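Local coordinates for nuclear inclusion protein A (Tobacco vein mottling virus, PDB 3MMG) that probably acts as a 3C-type cysteine peptidase (family C4), cutting peptide bonds as the protease of a plant virus, at residues R101-S113 with S122-K134. The protein carries 3 engineered substitutions. Sequence-based numbering, arbitrary orientation.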
loop_
_atom_site.group_PDB
_atom_site.type_symbol
_atom_site.label_atom_id
_atom_site.label_comp_id
_atom_site.label_asym_id
_atom_site.label_seq_id
_atom_site.Cartn_x
_atom_site.Cartn_y
_atom_site.Cartn_z
ATOM N N ARG A 101 9.963 2.823 6.806
ATOM C CA ARG A 101 10.997 3.840 6.548
ATOM C C ARG A 101 11.167 4.054 5.063
ATOM O O ARG A 101 10.653 3.316 4.263
ATOM C CB ARG A 101 12.319 3.453 7.185
ATOM C CG ARG A 101 12.981 2.250 6.598
ATOM C CD ARG A 101 14.416 2.046 7.093
ATOM N NE ARG A 101 14.884 0.725 6.660
ATOM C CZ ARG A 101 15.402 0.442 5.455
ATOM N NH1 ARG A 101 15.554 1.385 4.515
ATOM N NH2 ARG A 101 15.764 -0.802 5.184
ATOM N N GLN A 102 11.923 5.076 4.700
ATOM C CA GLN A 102 12.205 5.303 3.292
ATOM C C GLN A 102 13.250 4.271 2.811
ATOM O O GLN A 102 14.180 3.921 3.555
ATOM C CB GLN A 102 12.825 6.678 3.112
ATOM C CG GLN A 102 11.912 7.860 3.339
ATOM C CD GLN A 102 12.638 9.138 2.946
ATOM O OE1 GLN A 102 13.577 9.553 3.628
ATOM N NE2 GLN A 102 12.241 9.731 1.834
ATOM N N PRO A 103 13.170 3.863 1.545
ATOM C CA PRO A 103 14.201 2.984 0.989
ATOM C C PRO A 103 15.506 3.730 0.784
ATOM O O PRO A 103 15.516 4.966 0.689
ATOM C CB PRO A 103 13.668 2.590 -0.399
ATOM C CG PRO A 103 12.321 3.249 -0.562
ATOM C CD PRO A 103 12.153 4.253 0.549
ATOM N N THR A 104 16.577 2.967 0.673
ATOM C CA THR A 104 17.872 3.518 0.288
ATOM C C THR A 104 18.452 2.629 -0.788
ATOM O O THR A 104 17.941 1.530 -1.039
ATOM C CB THR A 104 18.890 3.582 1.456
ATOM O OG1 THR A 104 19.482 2.290 1.649
ATOM C CG2 THR A 104 18.236 4.054 2.755
ATOM N N ILE A 105 19.535 3.091 -1.407
ATOM C CA ILE A 105 20.178 2.294 -2.458
ATOM C C ILE A 105 20.889 1.046 -1.927
ATOM O O ILE A 105 21.443 0.275 -2.713
ATOM C CB ILE A 105 21.149 3.133 -3.330
ATOM C CG1 ILE A 105 22.257 3.767 -2.485
ATOM C CG2 ILE A 105 20.373 4.166 -4.133
ATOM C CD1 ILE A 105 23.394 4.372 -3.379
ATOM N N LYS A 106 20.894 0.851 -0.605
ATOM C CA LYS A 106 21.371 -0.415 -0.047
ATOM C C LYS A 106 20.288 -1.504 -0.117
ATOM O O LYS A 106 20.585 -2.698 -0.175
ATOM C CB LYS A 106 21.815 -0.219 1.407
ATOM C CG LYS A 106 22.390 -1.482 2.090
ATOM C CD LYS A 106 22.916 -1.189 3.516
ATOM C CE LYS A 106 23.060 -2.498 4.291
ATOM N NZ LYS A 106 23.913 -2.296 5.504
ATOM N N ASP A 107 19.031 -1.084 -0.099
ATOM C CA ASP A 107 17.936 -2.036 0.054
ATOM C C ASP A 107 17.670 -2.915 -1.147
ATOM O O ASP A 107 17.790 -2.484 -2.299
ATOM C CB ASP A 107 16.652 -1.269 0.325
ATOM C CG ASP A 107 16.562 -0.796 1.757
ATOM O OD1 ASP A 107 16.786 -1.620 2.679
ATOM O OD2 ASP A 107 16.298 0.404 1.942
ATOM N N ARG A 108 17.235 -4.131 -0.860
ATOM C CA ARG A 108 16.523 -4.925 -1.844
ATOM C C ARG A 108 15.199 -5.277 -1.169
ATOM O O ARG A 108 15.111 -5.308 0.070
ATOM C CB ARG A 108 17.311 -6.195 -2.178
ATOM C CG ARG A 108 18.717 -5.856 -2.719
ATOM C CD ARG A 108 19.422 -7.073 -3.266
ATOM N NE ARG A 108 19.794 -8.048 -2.235
ATOM C CZ ARG A 108 20.936 -8.005 -1.543
ATOM N NH1 ARG A 108 21.796 -7.007 -1.740
ATOM N NH2 ARG A 108 21.226 -8.950 -0.649
ATOM N N VAL A 109 14.175 -5.520 -1.983
ATOM C CA VAL A 109 12.819 -5.688 -1.426
ATOM C C VAL A 109 12.136 -6.978 -1.864
ATOM O O VAL A 109 12.374 -7.477 -2.973
ATOM C CB VAL A 109 11.870 -4.488 -1.767
ATOM C CG1 VAL A 109 12.364 -3.185 -1.122
ATOM C CG2 VAL A 109 11.700 -4.337 -3.287
ATOM N N CYS A 110 11.314 -7.534 -0.959
ATOM C CA CYS A 110 10.337 -8.605 -1.292
ATOM C C CYS A 110 8.916 -8.098 -1.138
ATOM O O CYS A 110 8.619 -7.372 -0.179
ATOM C CB CYS A 110 10.468 -9.806 -0.354
ATOM S SG CYS A 110 11.972 -10.733 -0.484
ATOM N N MET A 111 8.018 -8.525 -2.030
ATOM C CA MET A 111 6.618 -8.189 -1.865
ATOM C C MET A 111 6.020 -9.217 -0.923
ATOM O O MET A 111 6.309 -10.421 -1.024
ATOM C CB MET A 111 5.924 -8.159 -3.221
ATOM C CG MET A 111 4.489 -7.634 -3.127
ATOM S SD MET A 111 3.758 -7.428 -4.776
ATOM C CE MET A 111 4.832 -6.199 -5.501
ATOM N N VAL A 112 5.177 -8.738 -0.017
ATOM C CA VAL A 112 4.517 -9.613 0.946
ATOM C C VAL A 112 3.002 -9.495 0.759
ATOM O O VAL A 112 2.479 -8.393 0.580
ATOM C CB VAL A 112 4.889 -9.229 2.374
ATOM C CG1 VAL A 112 4.036 -10.043 3.357
ATOM C CG2 VAL A 112 6.373 -9.479 2.624
ATOM N N SER A 113 2.297 -10.619 0.852
ATOM C CA SER A 113 0.836 -10.566 0.774
ATOM C C SER A 113 0.259 -11.654 1.686
ATOM O O SER A 113 0.981 -12.286 2.489
ATOM C CB SER A 113 0.389 -10.716 -0.689
ATOM O OG SER A 113 -1.008 -10.546 -0.857
ATOM N N SER A 122 -2.788 -17.162 5.424
ATOM C CA SER A 122 -1.402 -17.607 5.236
ATOM C C SER A 122 -0.595 -16.491 4.599
ATOM O O SER A 122 -1.141 -15.670 3.862
ATOM C CB SER A 122 -1.325 -18.866 4.375
ATOM O OG SER A 122 -1.805 -18.594 3.076
ATOM N N SER A 123 0.704 -16.492 4.880
ATOM C CA SER A 123 1.626 -15.486 4.354
ATOM C C SER A 123 2.179 -15.873 2.990
ATOM O O SER A 123 2.468 -17.052 2.733
ATOM C CB SER A 123 2.801 -15.274 5.323
ATOM O OG SER A 123 3.506 -16.493 5.585
ATOM N N LEU A 124 2.409 -14.857 2.160
ATOM C CA LEU A 124 2.998 -15.055 0.832
ATOM C C LEU A 124 4.164 -14.091 0.676
ATOM O O LEU A 124 4.090 -12.960 1.132
ATOM C CB LEU A 124 1.955 -14.784 -0.253
ATOM C CG LEU A 124 0.547 -15.382 -0.014
ATOM C CD1 LEU A 124 -0.483 -14.731 -0.888
ATOM C CD2 LEU A 124 0.578 -16.843 -0.221
ATOM N N VAL A 125 5.246 -14.542 0.052
ATOM C CA VAL A 125 6.379 -13.644 -0.168
ATOM C C VAL A 125 6.972 -13.895 -1.557
ATOM O O VAL A 125 6.990 -15.025 -2.038
ATOM C CB VAL A 125 7.454 -13.747 0.958
ATOM C CG1 VAL A 125 8.101 -15.119 1.005
ATOM C CG2 VAL A 125 8.521 -12.671 0.773
ATOM N N SER A 126 7.408 -12.819 -2.210
ATOM C CA SER A 126 7.943 -12.915 -3.576
ATOM C C SER A 126 9.456 -13.072 -3.564
ATOM O O SER A 126 10.100 -13.052 -2.505
ATOM C CB SER A 126 7.643 -11.642 -4.367
ATOM O OG SER A 126 8.465 -10.563 -3.916
ATOM N N GLU A 127 10.037 -13.224 -4.766
ATOM C CA GLU A 127 11.502 -13.091 -4.876
ATOM C C GLU A 127 11.901 -11.669 -4.518
ATOM O O GLU A 127 11.093 -10.729 -4.620
ATOM C CB GLU A 127 11.954 -13.378 -6.318
ATOM C CG GLU A 127 12.030 -14.855 -6.677
ATOM C CD GLU A 127 12.812 -15.049 -7.955
ATOM O OE1 GLU A 127 12.273 -14.742 -9.043
ATOM O OE2 GLU A 127 13.969 -15.503 -7.867
ATOM N N SER A 128 13.164 -11.499 -4.134
ATOM C CA SER A 128 13.643 -10.150 -3.791
ATOM C C SER A 128 14.048 -9.416 -5.061
ATOM O O SER A 128 14.473 -10.037 -6.042
ATOM C CB SER A 128 14.832 -10.171 -2.815
ATOM O OG SER A 128 16.001 -10.691 -3.424
ATOM N N SER A 129 13.967 -8.092 -5.013
ATOM C CA SER A 129 14.298 -7.270 -6.169
ATOM C C SER A 129 15.206 -6.109 -5.816
ATOM O O SER A 129 15.107 -5.520 -4.745
ATOM C CB SER A 129 13.017 -6.693 -6.775
ATOM O OG SER A 129 13.288 -5.871 -7.913
ATOM N N HIS A 130 16.075 -5.772 -6.760
ATOM C CA HIS A 130 16.800 -4.522 -6.698
ATOM C C HIS A 130 15.799 -3.410 -6.938
ATOM O O HIS A 130 14.711 -3.659 -7.490
ATOM C CB HIS A 130 17.908 -4.502 -7.765
ATOM C CG HIS A 130 18.736 -5.741 -7.743
ATOM N ND1 HIS A 130 19.539 -6.075 -6.669
ATOM C CD2 HIS A 130 18.852 -6.757 -8.630
ATOM C CE1 HIS A 130 20.131 -7.231 -6.907
ATOM N NE2 HIS A 130 19.709 -7.680 -8.077
ATOM N N ILE A 131 16.160 -2.200 -6.507
ATOM C CA ILE A 131 15.261 -1.034 -6.678
ATOM C C ILE A 131 16.007 0.155 -7.238
ATOM O O ILE A 131 17.237 0.250 -7.080
ATOM C CB ILE A 131 14.547 -0.668 -5.375
ATOM C CG1 ILE A 131 15.550 -0.315 -4.261
ATOM C CG2 ILE A 131 13.717 -1.897 -4.892
ATOM C CD1 ILE A 131 14.911 0.255 -2.967
ATOM N N VAL A 132 15.269 1.031 -7.926
ATOM C CA VAL A 132 15.879 2.232 -8.517
ATOM C C VAL A 132 14.889 3.382 -8.392
ATOM O O VAL A 132 13.760 3.267 -8.875
ATOM C CB VAL A 132 16.234 2.028 -10.019
ATOM C CG1 VAL A 132 16.836 3.338 -10.616
ATOM C CG2 VAL A 132 17.174 0.852 -10.235
ATOM N N HIS A 133 15.336 4.478 -7.777
ATOM C CA HIS A 133 14.481 5.626 -7.536
ATOM C C HIS A 133 14.179 6.372 -8.829
ATOM O O HIS A 133 15.077 6.570 -9.670
ATOM C CB HIS A 133 15.164 6.559 -6.530
ATOM C CG HIS A 133 14.396 7.806 -6.252
ATOM N ND1 HIS A 133 13.141 7.800 -5.682
ATOM C CD2 HIS A 133 14.697 9.109 -6.496
ATOM C CE1 HIS A 133 12.710 9.051 -5.567
ATOM N NE2 HIS A 133 13.640 9.860 -6.041
ATOM N N LYS A 134 12.916 6.773 -8.981
ATOM C CA LYS A 134 12.481 7.629 -10.085
ATOM C C LYS A 134 12.586 9.099 -9.653
ATOM O O LYS A 134 11.869 9.572 -8.756
ATOM C CB LYS A 134 11.076 7.248 -10.537
ATOM C CG LYS A 134 10.556 8.065 -11.728
ATOM C CD LYS A 134 11.192 7.593 -13.024
ATOM C CE LYS A 134 10.585 8.324 -14.217
ATOM N NZ LYS A 134 11.273 7.949 -15.485
HETATM O O HOH W 1 20.131 0.292 -5.243
HETATM O O HOH W 2 18.452 -2.020 -4.908
#
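Ile-131 packs its two branches against Val-109 and the loop before strand 109-113. From CB, CG2 turns to Val-109, meeting its CG2 at 3.5 Å with the two side chains crossing at about a right angle. The other branch, CG1, lies between the backbone N and the carbonyl carbon (chi1 60°) and passes beside Asp-107 O. CD1 then extends to Pro-103, 3.7 Å from its CB, with Thr-104 O and Asp-107 CB close by; Trp-140 packs on both Ile-131 and Pro-103. The loop under CD1 is tied down by Asp-107, whose carboxylate takes NH1 and NH2 of Arg-101 end-on, one to each oxygen, while Thr-104 N also donates to OD2 and Ser-157 binds OD1. Water 2 links Asp-107 O to Ile-131 N.

Further along, Val-109 and Ser-129 form an antiparallel hydrogen-bonded pair, Val-109 N to Ser-129 O at 2.9 Å. The regular pattern breaks at Met-111: its N donates to Ser-126 OG at 2.8 Å, in place of a backbone carbonyl, and that hydroxyl in turn donates a hydrogen bond to Glu-127 O. Met-111 O still receives Ser-126 N. Regular pairing resumes at Val-112 and Val-125, a non-hydrogen-bonded pair, and continues with the hydrogen-bonded pair Ser-113 and Leu-124. This is a long beta hairpin, irregular around Ser-126 to Ser-128, opening the C-terminal barrel of a chymotrypsin-like (PA clan) protease fold.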